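Local coordinates for protein eukaryotic translation initiation factor 2D (Homo sapiens, PDB 5W2F) that delivers tRNA to the P-site of the eukaryotic ribosome without requiring GTP, its C-terminal part combining a SWIB/MDM2 region with a SUI1 domain, at residues D2-Y7 / A93-L98; I113-A118 / K125-R130; A152-N157 / V168-N173. All coordinates share one frame; numbering follows the deposited sequence. Where two conformers were deposited one is given.

Along the chain the three contacts come in series, each closing before the next opens. Interaction 1 joins strands 4-8 and 91-96, the middle pair of a four-stranded antiparallel sheet, and ties the N-terminal end of the chain to residues 86 positions later. Interactions 2 and 3 are hairpins of the SUI1 domain and share one mixed sheet, in which strands 124-130 and 166-171 are neighbours; their centres lie 9 Å apart and Thr-127 touches Gly-172. Interaction 1 stands apart, its centre 24 Å from that of interaction 2 and 28 Å from that of interaction 3, yet its sheet abuts SUI1 residues and thus links the two parts of the chain.

Interaction 1 (D2-Y7 / A93-L98); sequences DIKPLY and AYQVTL
Gln-95 and Lys-4 face each other across an antiparallel pair of strands and send their side chains out on the same face, side by side. From its CB onward, Gln-95 can be followed atom by atom. Gln-95 CB packs on Leu-6 CD1 at 3.9 Å. With CG anti to the backbone N (chi1 180°) and the chain extended beyond it, the amide is carried up along the lysine: Gln-95 CD lies 4.0 Å from Lys-4 CE, OE1 slightly farther from it, and NE2 nearest at 3.5 Å. This is a van der Waals contact between the amide and the lysine's CE, not a hydrogen bond; Lys-4 NZ instead makes a salt bridge with Glu-29. On the same face the small Ala-93 accommodates Leu-6, their CB atoms 3.9 Å apart.

Beneath the side chains, Lys-4 N binds Gln-95 O at 3.0 Å and nearly straight (173°), and Gln-95 N returns a bond to Lys-4 O at 2.8 Å. Leu-6 N donates to Ala-93 O at 2.9 Å, while the return bond from Ala-93 N to Leu-6 O is weak. Pro-5 suits the non-hydrogen-bonded pair with Tyr-94, where strand 91-96 asks for no N-H. On that other face Ile-3 CG2 rests obliquely 3.8 Å from Tyr-94 CD2. Past the paired strands a water joins Asp-2 O to Thr-97 N. Backbone bonds thus set the register, leaving Lys-4, Leu-6, Ala-93 and Gln-95 on one face, the lysine's charge taken by Glu-29, while the Ile-3 and Tyr-94 side meets Tyr-135 and, through the tyrosine hydroxyl's hydrogen bond, Ala-134 O.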
ATOM      1  N   ASP A   2      -4.833  11.407  -1.100  1.00 50.28           N
ATOM      2  CA  ASP A   2      -6.133  10.671  -1.049  1.00 34.53           C
ATOM      3  C   ASP A   2      -6.092   9.137  -1.282  1.00 29.35           C
ATOM      4  O   ASP A   2      -7.097   8.563  -1.641  1.00 33.31           O
ATOM      5  CB  ASP A   2      -7.192  11.395  -1.918  1.00 34.81           C
ATOM      6  CG  ASP A   2      -6.795  11.531  -3.379  1.00 36.30           C
ATOM      7  OD1 ASP A   2      -5.697  11.032  -3.697  1.00 35.06           O
ATOM      8  OD2 ASP A   2      -7.578  12.155  -4.203  1.00 49.72           O
ATOM      9  N   ILE A   3      -4.961   8.469  -1.030  1.00 25.84           N
ATOM     10  CA  ILE A   3      -4.945   7.008  -1.011  1.00 26.25           C
ATOM     11  C   ILE A   3      -5.359   6.505   0.367  1.00 24.79           C
ATOM     12  O   ILE A   3      -4.971   7.058   1.369  1.00 29.05           O
ATOM     13  CB  ILE A   3      -3.576   6.482  -1.435  1.00 30.09           C
ATOM     14  CG1 ILE A   3      -3.445   6.746  -2.953  1.00 37.78           C
ATOM     15  CG2 ILE A   3      -3.412   4.999  -1.142  1.00 31.78           C
ATOM     16  CD1 ILE A   3      -2.046   6.929  -3.361  1.00 44.83           C
ATOM     17  N   LYS A   4      -6.161   5.447   0.408  1.00 23.99           N
ATOM     18  CA  LYS A   4      -6.690   4.949   1.669  1.00 25.13           C
ATOM     19  C   LYS A   4      -5.928   3.690   2.100  1.00 21.42           C
ATOM     20  O   LYS A   4      -5.945   2.698   1.402  1.00 21.03           O
ATOM     21  CB  LYS A   4      -8.186   4.650   1.541  1.00 24.50           C
ATOM     22  CG  LYS A   4      -8.760   4.054   2.819  1.00 30.65           C
ATOM     23  CD  LYS A   4     -10.245   4.220   2.956  1.00 42.33           C
ATOM     24  CE  LYS A   4     -11.006   3.368   1.975  1.00 43.68           C
ATOM     25  NZ  LYS A   4     -12.299   2.977   2.608  1.00 48.30           N
ATOM     26  N   PRO A   5      -5.247   3.727   3.241  1.00 23.64           N
ATOM     27  CA  PRO A   5      -4.609   2.508   3.735  1.00 23.27           C
ATOM     28  C   PRO A   5      -5.633   1.450   4.126  1.00 22.14           C
ATOM     29  O   PRO A   5      -6.703   1.776   4.655  1.00 23.47           O
ATOM     30  CB  PRO A   5      -3.819   2.967   4.961  1.00 27.53           C
ATOM     31  CG  PRO A   5      -4.275   4.320   5.266  1.00 34.09           C
ATOM     32  CD  PRO A   5      -5.103   4.855   4.164  1.00 28.71           C
ATOM     33  N   LEU A   6      -5.287   0.195   3.838  1.00 20.41           N
ATOM     34  CA  LEU A   6      -6.110  -0.952   4.169  1.00 20.63           C
ATOM     35  C   LEU A   6      -5.237  -2.065   4.746  1.00 20.95           C
ATOM     36  O   LEU A   6      -4.002  -2.008   4.698  1.00 21.56           O
ATOM     37  CB  LEU A   6      -6.845  -1.470   2.924  1.00 21.21           C
ATOM     38  CG  LEU A   6      -7.911  -0.558   2.318  1.00 21.58           C
ATOM     39  CD1 LEU A   6      -8.363  -1.143   0.985  1.00 21.29           C
ATOM     40  CD2 LEU A   6      -9.097  -0.332   3.234  1.00 24.43           C
ATOM     41  N   TYR A   7      -5.912  -3.072   5.280  1.00 21.54           N
ATOM     42  CA  TYR A   7      -5.286  -4.257   5.851  1.00 21.01           C
ATOM     43  C   TYR A   7      -6.019  -5.464   5.316  1.00 23.45           C
ATOM     44  O   TYR A   7      -7.243  -5.470   5.261  1.00 27.42           O
ATOM     45  CB  TYR A   7      -5.381  -4.229   7.375  1.00 20.69           C
ATOM     46  CG  TYR A   7      -4.668  -3.066   7.955  1.00 20.59           C
ATOM     47  CD1 TYR A   7      -5.316  -1.836   8.109  1.00 20.71           C
ATOM     48  CD2 TYR A   7      -3.328  -3.152   8.289  1.00 22.47           C
ATOM     49  CE1 TYR A   7      -4.634  -0.741   8.579  1.00 23.27           C
ATOM     50  CE2 TYR A   7      -2.652  -2.063   8.803  1.00 23.64           C
ATOM     51  CZ  TYR A   7      -3.308  -0.854   8.936  1.00 25.03           C
ATOM     52  OH  TYR A   7      -2.650   0.258   9.439  1.00 32.13           O
ATOM     53  N   ALA A  93      -2.164  -3.121   2.559  1.00 20.57           N
ATOM     54  CA  ALA A  93      -2.924  -2.939   1.340  1.00 19.39           C
ATOM     55  C   ALA A  93      -3.319  -1.478   1.264  1.00 18.42           C
ATOM     56  O   ALA A  93      -3.077  -0.712   2.205  1.00 20.33           O
ATOM     57  CB  ALA A  93      -4.124  -3.862   1.361  1.00 19.85           C
ATOM     58  N   TYR A  94      -3.920  -1.075   0.167  1.00 17.81           N
ATOM     59  CA  TYR A  94      -4.387   0.298   0.023  1.00 18.58           C
ATOM     60  C   TYR A  94      -5.385   0.383  -1.102  1.00 17.75           C
ATOM     61  O   TYR A  94      -5.524  -0.554  -1.881  1.00 19.70           O
ATOM     62  CB  TYR A  94      -3.236   1.286  -0.197  1.00 18.69           C
ATOM     63  CG  TYR A  94      -2.366   0.981  -1.405  1.00 18.67           C
ATOM     64  CD1 TYR A  94      -1.314   0.068  -1.328  1.00 18.77           C
ATOM     65  CD2 TYR A  94      -2.595   1.610  -2.616  1.00 16.79           C
ATOM     66  CE1 TYR A  94      -0.525  -0.213  -2.439  1.00 17.05           C
ATOM     67  CE2 TYR A  94      -1.796   1.348  -3.725  1.00 17.47           C
ATOM     68  CZ  TYR A  94      -0.767   0.441  -3.641  1.00 16.38           C
ATOM     69  OH  TYR A  94       0.034   0.155  -4.728  1.00 18.72           O
ATOM     70  N   GLN A  95      -6.087   1.505  -1.164  1.00 18.07           N
ATOM     71  CA  GLN A  95      -7.107   1.735  -2.166  1.00 18.68           C
ATOM     72  C   GLN A  95      -6.827   3.041  -2.880  1.00 19.85           C
ATOM     73  O   GLN A  95      -6.669   4.089  -2.234  1.00 21.51           O
ATOM     74  CB  GLN A  95      -8.485   1.787  -1.525  1.00 20.16           C
ATOM     75  CG  GLN A  95      -9.612   2.035  -2.513  1.00 20.97           C
ATOM     76  CD  GLN A  95     -10.927   2.192  -1.801  1.00 24.78           C
ATOM     77  OE1 GLN A  95     -11.594   1.215  -1.497  1.00 33.34           O
ATOM     78  NE2 GLN A  95     -11.282   3.427  -1.504  1.00 29.58           N
ATOM     79  N   VAL A  96      -6.809   2.976  -4.208  1.00 18.25           N
ATOM     80  CA  VAL A  96      -6.575   4.152  -5.056  1.00 18.55           C
ATOM     81  C   VAL A  96      -7.860   4.466  -5.809  1.00 19.24           C
ATOM     82  O   VAL A  96      -8.465   3.561  -6.410  1.00 20.83           O
ATOM     83  CB  VAL A  96      -5.478   3.882  -6.092  1.00 21.81           C
ATOM     84  CG1 VAL A  96      -5.218   5.125  -6.924  1.00 21.30           C
ATOM     85  CG2 VAL A  96      -4.233   3.372  -5.431  1.00 25.43           C
ATOM     86  N   THR A  97      -8.283   5.729  -5.780  1.00 21.08           N
ATOM     87  CA  THR A  97      -9.460   6.134  -6.564  1.00 22.13           C
ATOM     88  C   THR A  97      -9.036   7.137  -7.613  1.00 21.65           C
ATOM     89  O   THR A  97      -8.721   8.273  -7.300  1.00 24.48           O
ATOM     90  CB  THR A  97     -10.588   6.694  -5.671  1.00 27.00           C
ATOM     91  OG1 THR A  97     -10.916   5.721  -4.677  1.00 28.10           O
ATOM     92  CG2 THR A  97     -11.844   7.004  -6.489  1.00 29.26           C
ATOM     93  N   LEU A  98      -9.027   6.686  -8.856  1.00 20.25           N
ATOM     94  CA  LEU A  98      -8.730   7.541  -9.979  1.00 20.75           C
ATOM     95  C   LEU A  98     -10.004   8.295 -10.346  1.00 19.33           C
ATOM     96  O   LEU A  98     -11.110   7.770 -10.184  1.00 21.45           O
ATOM     97  CB  LEU A  98      -8.194   6.729 -11.158  1.00 20.44           C
ATOM     98  CG  LEU A  98      -6.909   5.930 -10.897  1.00 22.15           C
ATOM     99  CD1 LEU A  98      -6.587   5.080 -12.092  1.00 23.20           C
ATOM    100  CD2 LEU A  98      -5.743   6.840 -10.540  1.00 25.12           C
TER
HETATM  101  O   HOH W   1      -6.934   7.529  -4.198  1.00 28.45           O
HETATM  102  O   HOH W   2      -9.141   9.978  -5.145  1.00 37.68           O

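Interaction 2 (I113-A118 / K125-R130). With FMT (formic acid), chain D.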
ATOM      1  N   ILE A 113       5.466   6.418  -7.078  1.00 16.54           N
ATOM      2  CA  ILE A 113       5.820   6.531  -8.504  1.00 16.91           C
ATOM      3  C   ILE A 113       7.155   7.272  -8.567  1.00 17.77           C
ATOM      4  O   ILE A 113       7.321   8.304  -7.907  1.00 18.33           O
ATOM      5  CB  ILE A 113       4.761   7.289  -9.290  1.00 18.02           C
ATOM      6  CG1 ILE A 113       3.478   6.473  -9.330  1.00 19.25           C
ATOM      7  CG2 ILE A 113       5.259   7.592 -10.695  1.00 19.61           C
ATOM      8  CD1 ILE A 113       2.268   7.215  -9.843  1.00 21.21           C
ATOM      9  N   ASP A 114       8.109   6.709  -9.300  1.00 16.03           N
ATOM     10  CA  ASP A 114       9.422   7.315  -9.469  1.00 17.18           C
ATOM     11  C   ASP A 114       9.556   7.820 -10.890  1.00 16.98           C
ATOM     12  O   ASP A 114       9.397   7.059 -11.843  1.00 18.30           O
ATOM     13  CB  ASP A 114      10.568   6.320  -9.193  1.00 17.70           C
ATOM     14  CG  ASP A 114      10.476   5.662  -7.846  1.00 18.99           C
ATOM     15  OD1 ASP A 114      10.294   6.367  -6.837  1.00 19.92           O
ATOM     16  OD2 ASP A 114      10.564   4.409  -7.811  1.00 20.43           O
ATOM     17  N   ILE A 115       9.892   9.091 -11.006  1.00 17.62           N
ATOM     18  CA  ILE A 115      10.151   9.761 -12.280  1.00 17.64           C
ATOM     19  C   ILE A 115      11.592  10.220 -12.274  1.00 18.52           C
ATOM     20  O   ILE A 115      11.974  11.006 -11.408  1.00 18.94           O
ATOM     21  CB  ILE A 115       9.258  10.987 -12.492  1.00 18.81           C
ATOM     22  CG1 ILE A 115       7.780  10.647 -12.352  1.00 18.97           C
ATOM     23  CG2 ILE A 115       9.554  11.640 -13.832  1.00 19.45           C
ATOM     24  CD1 ILE A 115       6.957  11.836 -11.978  1.00 22.70           C
ATOM     25  N   THR A 116      12.389   9.707 -13.204  1.00 17.16           N
ATOM     26  CA  THR A 116      13.796   9.961 -13.198  0.72 17.26           C
ATOM     27  C   THR A 116      14.301  10.360 -14.589  1.00 16.35           C
ATOM     28  O   THR A 116      13.912   9.749 -15.583  1.00 18.04           O
ATOM     29  CB  THR A 116      14.467   8.678 -12.703  0.72 17.87           C
ATOM     30  OG1 THR A 116      13.854   8.286 -11.449  0.72 18.60           O
ATOM     31  CG2 THR A 116      15.947   8.869 -12.570  0.72 18.81           C
ATOM     32  N   LEU A 117      15.190  11.341 -14.617  1.00 16.63           N
ATOM     33  CA  LEU A 117      15.911  11.719 -15.825  1.00 16.69           C
ATOM     34  C   LEU A 117      17.163  10.883 -15.886  1.00 17.92           C
ATOM     35  O   LEU A 117      17.826  10.679 -14.873  1.00 20.90           O
ATOM     36  CB  LEU A 117      16.251  13.210 -15.783  1.00 17.46           C
ATOM     37  CG  LEU A 117      15.022  14.087 -15.905  1.00 17.67           C
ATOM     38  CD1 LEU A 117      15.338  15.522 -15.493  1.00 18.29           C
ATOM     39  CD2 LEU A 117      14.452  14.046 -17.321  1.00 18.41           C
ATOM     40  N   ALA A 118      17.482  10.407 -17.084  1.00 18.38           N
ATOM     41  CA  ALA A 118      18.643   9.561 -17.297  1.00 20.81           C
ATOM     42  C   ALA A 118      19.252   9.850 -18.646  1.00 22.27           C
ATOM     43  O   ALA A 118      18.642  10.508 -19.490  1.00 23.47           O
ATOM     44  CB  ALA A 118      18.256   8.094 -17.213  1.00 22.57           C
ATOM     45  N   LYS A 125      18.917  12.670 -23.262  1.00 27.53           N
ATOM     46  CA  LYS A 125      18.227  12.550 -22.001  1.00 24.82           C
ATOM     47  C   LYS A 125      16.917  11.841 -22.257  1.00 22.53           C
ATOM     48  O   LYS A 125      16.303  12.000 -23.313  1.00 26.01           O
ATOM     49  CB  LYS A 125      17.998  13.957 -21.465  1.00 31.81           C
ATOM     50  CG  LYS A 125      17.572  14.090 -20.036  1.00 35.91           C
ATOM     51  CD  LYS A 125      17.699  15.541 -19.556  1.00 36.04           C
ATOM     52  CE  LYS A 125      19.014  15.843 -18.850  1.00 37.30           C
ATOM     53  NZ  LYS A 125      19.039  17.254 -18.348  1.00 29.50           N
ATOM     54  N   VAL A 126      16.526  11.020 -21.296  1.00 21.31           N
ATOM     55  CA  VAL A 126      15.236  10.356 -21.284  1.00 20.97           C
ATOM     56  C   VAL A 126      14.601  10.473 -19.910  1.00 19.06           C
ATOM     57  O   VAL A 126      15.283  10.715 -18.917  1.00 20.75           O
ATOM     58  CB  VAL A 126      15.337   8.868 -21.667  1.00 24.03           C
ATOM     59  CG1 VAL A 126      15.822   8.741 -23.104  1.00 27.59           C
ATOM     60  CG2 VAL A 126      16.195   8.076 -20.677  1.00 23.97           C
ATOM     61  N   THR A 127      13.287  10.315 -19.889  1.00 18.38           N
ATOM     62  CA  THR A 127      12.480  10.339 -18.670  1.00 17.86           C
ATOM     63  C   THR A 127      11.938   8.940 -18.444  1.00 16.37           C
ATOM     64  O   THR A 127      11.367   8.337 -19.362  1.00 18.40           O
ATOM     65  CB  THR A 127      11.338  11.356 -18.807  1.00 17.47           C
ATOM     66  OG1 THR A 127      11.880  12.632 -19.148  1.00 17.97           O
ATOM     67  CG2 THR A 127      10.552  11.491 -17.532  1.00 18.66           C
ATOM     68  N   VAL A 128      12.160   8.403 -17.244  1.00 16.08           N
ATOM     69  CA  VAL A 128      11.786   7.029 -16.917  1.00 16.69           C
ATOM     70  C   VAL A 128      10.805   7.036 -15.750  1.00 16.13           C
ATOM     71  O   VAL A 128      11.064   7.675 -14.728  1.00 16.97           O
ATOM     72  CB  VAL A 128      13.032   6.196 -16.585  1.00 18.01           C
ATOM     73  CG1 VAL A 128      12.650   4.766 -16.236  1.00 19.04           C
ATOM     74  CG2 VAL A 128      14.072   6.281 -17.723  1.00 21.07           C
ATOM     75  N   VAL A 129       9.686   6.328 -15.921  1.00 16.43           N
ATOM     76  CA  VAL A 129       8.578   6.357 -14.964  1.00 17.01           C
ATOM     77  C   VAL A 129       8.267   4.951 -14.485  1.00 16.05           C
ATOM     78  O   VAL A 129       7.859   4.099 -15.288  1.00 17.87           O
ATOM     79  CB  VAL A 129       7.321   7.005 -15.568  1.00 17.92           C
ATOM     80  CG1 VAL A 129       6.266   7.220 -14.476  1.00 19.69           C
ATOM     81  CG2 VAL A 129       7.674   8.315 -16.276  1.00 19.00           C
ATOM     82  N   ARG A 130       8.481   4.721 -13.183  1.00 15.91           N
ATOM     83  CA  ARG A 130       8.310   3.426 -12.535  1.00 16.76           C
ATOM     84  C   ARG A 130       7.124   3.472 -11.563  1.00 16.45           C
ATOM     85  O   ARG A 130       6.858   4.500 -10.959  1.00 16.76           O
ATOM     86  CB  ARG A 130       9.610   3.138 -11.725  1.00 19.52           C
ATOM     87  CG  ARG A 130       9.599   1.891 -10.859  1.00 22.46           C
ATOM     88  CD  ARG A 130      10.898   1.761 -10.091  1.00 21.16           C
ATOM     89  NE  ARG A 130      12.020   1.470 -10.994  1.00 19.85           N
ATOM     90  CZ  ARG A 130      12.545   0.275 -11.233  1.00 21.11           C
ATOM     91  NH1 ARG A 130      12.109  -0.809 -10.623  1.00 22.40           N
ATOM     92  NH2 ARG A 130      13.523   0.168 -12.112  1.00 21.01           N
TER
HETATM   93  C   FMT D 603      17.709  19.296 -20.847  1.00 33.91           C
HETATM   94  O1  FMT D 603      16.813  18.934 -20.121  1.00 29.36           O
HETATM   95  O2  FMT D 603      18.940  19.078 -20.423  1.00 43.33           O
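Arg-130 and Asp-114 are brought together by different first torsions. The arginine CG stands anti to its own N (chi1 174°) and the chain bends at chi3 (-68°), whereas the aspartate CG lies beside the backbone N (chi1 -55°). The carboxylate therefore meets the arginine's aliphatic part, with Asp-114 OD2 3.5 Å from Arg-130 CD. The nearest charged atom, Arg-130 NE, is 4.6 Å from that oxygen, too far for a salt bridge, although opposite charges at this range may still attract. Each polar end has a partner elsewhere: Asp-114 OD1 takes a hydrogen bond from Gln-194, and Arg-130 NH2 gives one to Pro-160 O.

On the opposite face of the sheet, beta-branched side chains pack. Ile-115 CG2 lies beside Thr-127 CG2 at 3.8 Å, the two side chains pointing the same way, and Ile-113 CG2 comes across Val-129 CG1 at 3.9 Å. This face is covered by helix 175-185 through Leu-178 and Leu-182, as expected of the SUI1 domain, where strands 113-121 and 124-130 form a beta hairpin with helices packed on its sheet. Three hydrogen-bonded pairs, Asp-114 with Arg-130, Thr-116 with Val-128 and Ala-118 with Val-126, give six backbone bonds, two in each pair.

Leu-117 CD2 sits 3.5 Å from Thr-127 OG1. Threonine suits this buried site because its methyl packs on Ile-115 while its hydroxyl is bonded to Gly-172 O and Gln-174 N. Near the turn, Ala-118 leaves room for Val-126 CG2, 4.0 Å from its CB. Lys-125, exposed and bent at its third torsion, turns its NZ to O2 of a bound formic acid at 2.8 Å; the molecule probably came from the crystallisation liquor.

Interaction 3 (A152-N157 / V168-N173). With FMT (formic acid), chain D.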
ATOM      1  N   ALA A 152       7.064  13.425 -28.257  1.00 29.92           N
ATOM      2  CA  ALA A 152       8.301  12.688 -28.113  1.00 29.02           C
ATOM      3  C   ALA A 152       7.984  11.207 -28.025  1.00 28.68           C
ATOM      4  O   ALA A 152       6.950  10.808 -27.481  1.00 31.48           O
ATOM      5  CB  ALA A 152       9.030  13.130 -26.856  1.00 28.72           C
ATOM      6  N   SER A 153       8.890  10.401 -28.557  1.00 28.83           N
ATOM      7  CA  SER A 153       8.738   8.968 -28.582  1.00 28.41           C
ATOM      8  C   SER A 153       8.662   8.380 -27.169  1.00 26.03           C
ATOM      9  O   SER A 153       9.444   8.732 -26.288  1.00 25.43           O
ATOM     10  CB  SER A 153       9.917   8.342 -29.297  1.00 33.92           C
ATOM     11  OG  SER A 153       9.729   6.949 -29.409  1.00 38.11           O
ATOM     12  N   THR A 154       7.731   7.450 -26.987  1.00 24.84           N
ATOM     13  CA  THR A 154       7.628   6.693 -25.768  1.00 23.94           C
ATOM     14  C   THR A 154       7.729   5.228 -26.053  1.00 23.68           C
ATOM     15  O   THR A 154       7.338   4.738 -27.138  1.00 26.87           O
ATOM     16  CB  THR A 154       6.299   6.943 -25.044  1.00 24.32           C
ATOM     17  OG1 THR A 154       5.203   6.481 -25.842  1.00 26.16           O
ATOM     18  CG2 THR A 154       6.118   8.407 -24.714  1.00 25.14           C
ATOM     19  N   THR A 155       8.202   4.509 -25.054  1.00 24.16           N
ATOM     20  CA  THR A 155       8.284   3.046 -25.078  0.60 25.32           C
ATOM     21  C   THR A 155       7.915   2.493 -23.709  1.00 21.91           C
ATOM     22  O   THR A 155       8.029   3.199 -22.703  1.00 23.82           O
ATOM     23  CB  THR A 155       9.711   2.553 -25.416  0.60 28.04           C
ATOM     24  OG1 THR A 155      10.641   3.041 -24.444  0.60 31.68           O
ATOM     25  CG2 THR A 155      10.142   3.019 -26.777  0.60 27.70           C
ATOM     26  N   VAL A 156       7.502   1.237 -23.681  1.00 22.48           N
ATOM     27  CA  VAL A 156       7.257   0.507 -22.446  1.00 22.53           C
ATOM     28  C   VAL A 156       8.182  -0.698 -22.418  1.00 24.28           C
ATOM     29  O   VAL A 156       8.253  -1.458 -23.382  1.00 28.62           O
ATOM     30  CB  VAL A 156       5.806   0.040 -22.366  1.00 24.80           C
ATOM     31  CG1 VAL A 156       5.578  -0.811 -21.127  1.00 26.41           C
ATOM     32  CG2 VAL A 156       4.868   1.228 -22.439  1.00 25.28           C
ATOM     33  N   ASN A 157       8.867  -0.874 -21.298  1.00 27.75           N
ATOM     34  CA  ASN A 157       9.858  -1.941 -21.132  1.00 31.29           C
ATOM     35  C   ASN A 157       9.789  -2.463 -19.707  1.00 29.11           C
ATOM     36  O   ASN A 157       9.291  -1.769 -18.796  1.00 23.41           O
ATOM     37  CB  ASN A 157      11.294  -1.418 -21.311  1.00 39.13           C
ATOM     38  CG  ASN A 157      11.543  -0.768 -22.651  1.00 47.20           C
ATOM     39  OD1 ASN A 157      12.112   0.323 -22.729  1.00 52.67           O
ATOM     40  ND2 ASN A 157      11.146  -1.440 -23.708  1.00 50.71           N
ATOM     41  N   VAL A 168       7.653   3.250 -18.225  1.00 18.74           N
ATOM     42  CA  VAL A 168       7.532   4.055 -19.417  1.00 19.04           C
ATOM     43  C   VAL A 168       8.795   4.885 -19.568  1.00 19.93           C
ATOM     44  O   VAL A 168       9.242   5.514 -18.617  1.00 19.87           O
ATOM     45  CB  VAL A 168       6.308   4.969 -19.343  1.00 20.85           C
ATOM     46  CG1 VAL A 168       6.213   5.893 -20.546  1.00 22.20           C
ATOM     47  CG2 VAL A 168       5.042   4.144 -19.173  1.00 20.36           C
ATOM     48  N   GLN A 169       9.347   4.896 -20.775  1.00 20.28           N
ATOM     49  CA  GLN A 169      10.424   5.797 -21.130  1.00 19.66           C
ATOM     50  C   GLN A 169       9.930   6.787 -22.155  1.00 19.63           C
ATOM     51  O   GLN A 169       9.271   6.392 -23.134  1.00 22.36           O
ATOM     52  CB  GLN A 169      11.591   5.002 -21.655  1.00 22.40           C
ATOM     53  CG  GLN A 169      12.256   4.181 -20.579  1.00 32.08           C
ATOM     54  CD  GLN A 169      13.570   3.573 -21.045  1.00 39.61           C
ATOM     55  OE1 GLN A 169      13.718   3.228 -22.227  1.00 53.73           O
ATOM     56  NE2 GLN A 169      14.530   3.430 -20.123  1.00 33.98           N
ATOM     57  N   ILE A 170      10.276   8.050 -21.957  1.00 18.53           N
ATOM     58  CA  ILE A 170       9.942   9.087 -22.918  1.00 19.30           C
ATOM     59  C   ILE A 170      11.237   9.798 -23.320  1.00 20.93           C
ATOM     60  O   ILE A 170      12.027  10.153 -22.464  1.00 19.77           O
ATOM     61  CB  ILE A 170       8.950  10.135 -22.365  1.00 20.67           C
ATOM     62  CG1 ILE A 170       7.794   9.475 -21.594  1.00 20.63           C
ATOM     63  CG2 ILE A 170       8.446  11.020 -23.507  1.00 22.34           C
ATOM     64  CD1 ILE A 170       8.041   9.413 -20.080  1.00 22.00           C
ATOM     65  N   GLN A 171      11.447   9.982 -24.626  1.00 21.14           N
ATOM     66  CA  GLN A 171      12.620  10.730 -25.068  1.00 22.46           C
ATOM     67  C   GLN A 171      12.549  12.167 -24.536  1.00 21.07           C
ATOM     68  O   GLN A 171      11.483  12.787 -24.502  1.00 22.33           O
ATOM     69  CB  GLN A 171      12.692  10.727 -26.594  1.00 24.70           C
ATOM     70  CG  GLN A 171      13.043   9.382 -27.186  1.00 31.30           C
ATOM     71  CD  GLN A 171      14.404   8.853 -26.757  1.00 37.17           C
ATOM     72  OE1 GLN A 171      14.537   7.679 -26.392  1.00 52.49           O
ATOM     73  NE2 GLN A 171      15.418   9.708 -26.807  1.00 50.93           N
ATOM     74  N   GLY A 172      13.696  12.664 -24.084  1.00 20.33           N
ATOM     75  CA  GLY A 172      13.815  14.024 -23.619  1.00 20.22           C
ATOM     76  C   GLY A 172      13.456  14.196 -22.150  1.00 19.51           C
ATOM     77  O   GLY A 172      13.278  13.225 -21.419  1.00 21.01           O
ATOM     78  N   ASN A 173      13.375  15.460 -21.744  1.00 19.66           N
ATOM     79  CA  ASN A 173      13.119  15.858 -20.365  1.00 18.28           C
ATOM     80  C   ASN A 173      11.661  16.224 -20.234  1.00 19.01           C
ATOM     81  O   ASN A 173      11.237  17.316 -20.634  1.00 21.33           O
ATOM     82  CB  ASN A 173      14.029  17.008 -19.995  1.00 18.70           C
ATOM     83  CG  ASN A 173      13.894  17.425 -18.542  1.00 18.94           C
ATOM     84  OD1 ASN A 173      12.884  17.126 -17.893  1.00 20.30           O
ATOM     85  ND2 ASN A 173      14.903  18.135 -18.030  1.00 19.34           N
TER
HETATM   86  C   FMT D 603      17.709  19.296 -20.847  1.00 33.91           C
HETATM   87  O1  FMT D 603      16.813  18.934 -20.121  1.00 29.36           O
HETATM   88  O2  FMT D 603      18.940  19.078 -20.423  1.00 43.33           O
HETATM   89  O   HOH W   3      11.608   6.163 -25.767  1.00 44.03           O
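Thr-154 and Ile-170 make the close-packed part of this hairpin. They form a non-hydrogen-bonded pair and lie side by side, with Thr-154 CG2 set against the isoleucine's fork, 3.7 Å from Ile-170 CG1 and equally near CG2. The threonine methyl is placed there because OG1 takes the position between N and the carbonyl carbon (chi1 64°), from which it bonds to Ala-143 O in helix 139-150. Ala-152 adds its CB 4.0 Å from Ile-170 CG2. Farther along, Val-156 and Val-168 meet more loosely, their CG2 atoms 4.4 Å apart, and both touch residues of that helix.

The other face is polar and more open to solvent, with Thr-155 exposed and Gln-169 partly so. Thr-155 OG1 lies over Gln-169 CB at 3.5 Å, and Asn-157 OD1 comes within 3.4 Å of Gln-169 OE1. Two acceptors so close would tend to repel, but Arg-120 donates to Gln-169 OE1, which probably eases it; the two amides stand nearly perpendicular, 84° apart. The side chains of Ser-153 and Gln-171 meet through CB and CG, and a water makes weak bonds to Ser-153 O and Gln-171 OE1. Such side chains suit a surface that solvent can reach.

Backbone bonds join the two strands: Gln-171 N bonds to Ser-153 O at 2.9 Å, and Thr-155 and Gln-169 exchange a reciprocal pair. Beyond them Gly-172 adopts a phi of 87° at which a CB would strike the preceding carbonyl, and Asn-173 ND2 binds formic acid O1 at 2.9 Å. An apolar face under helix 139-150 and a polar face outward is the two-layer alpha/beta architecture of the SUI1 domain, with strand 154-158 at its sheet's edge.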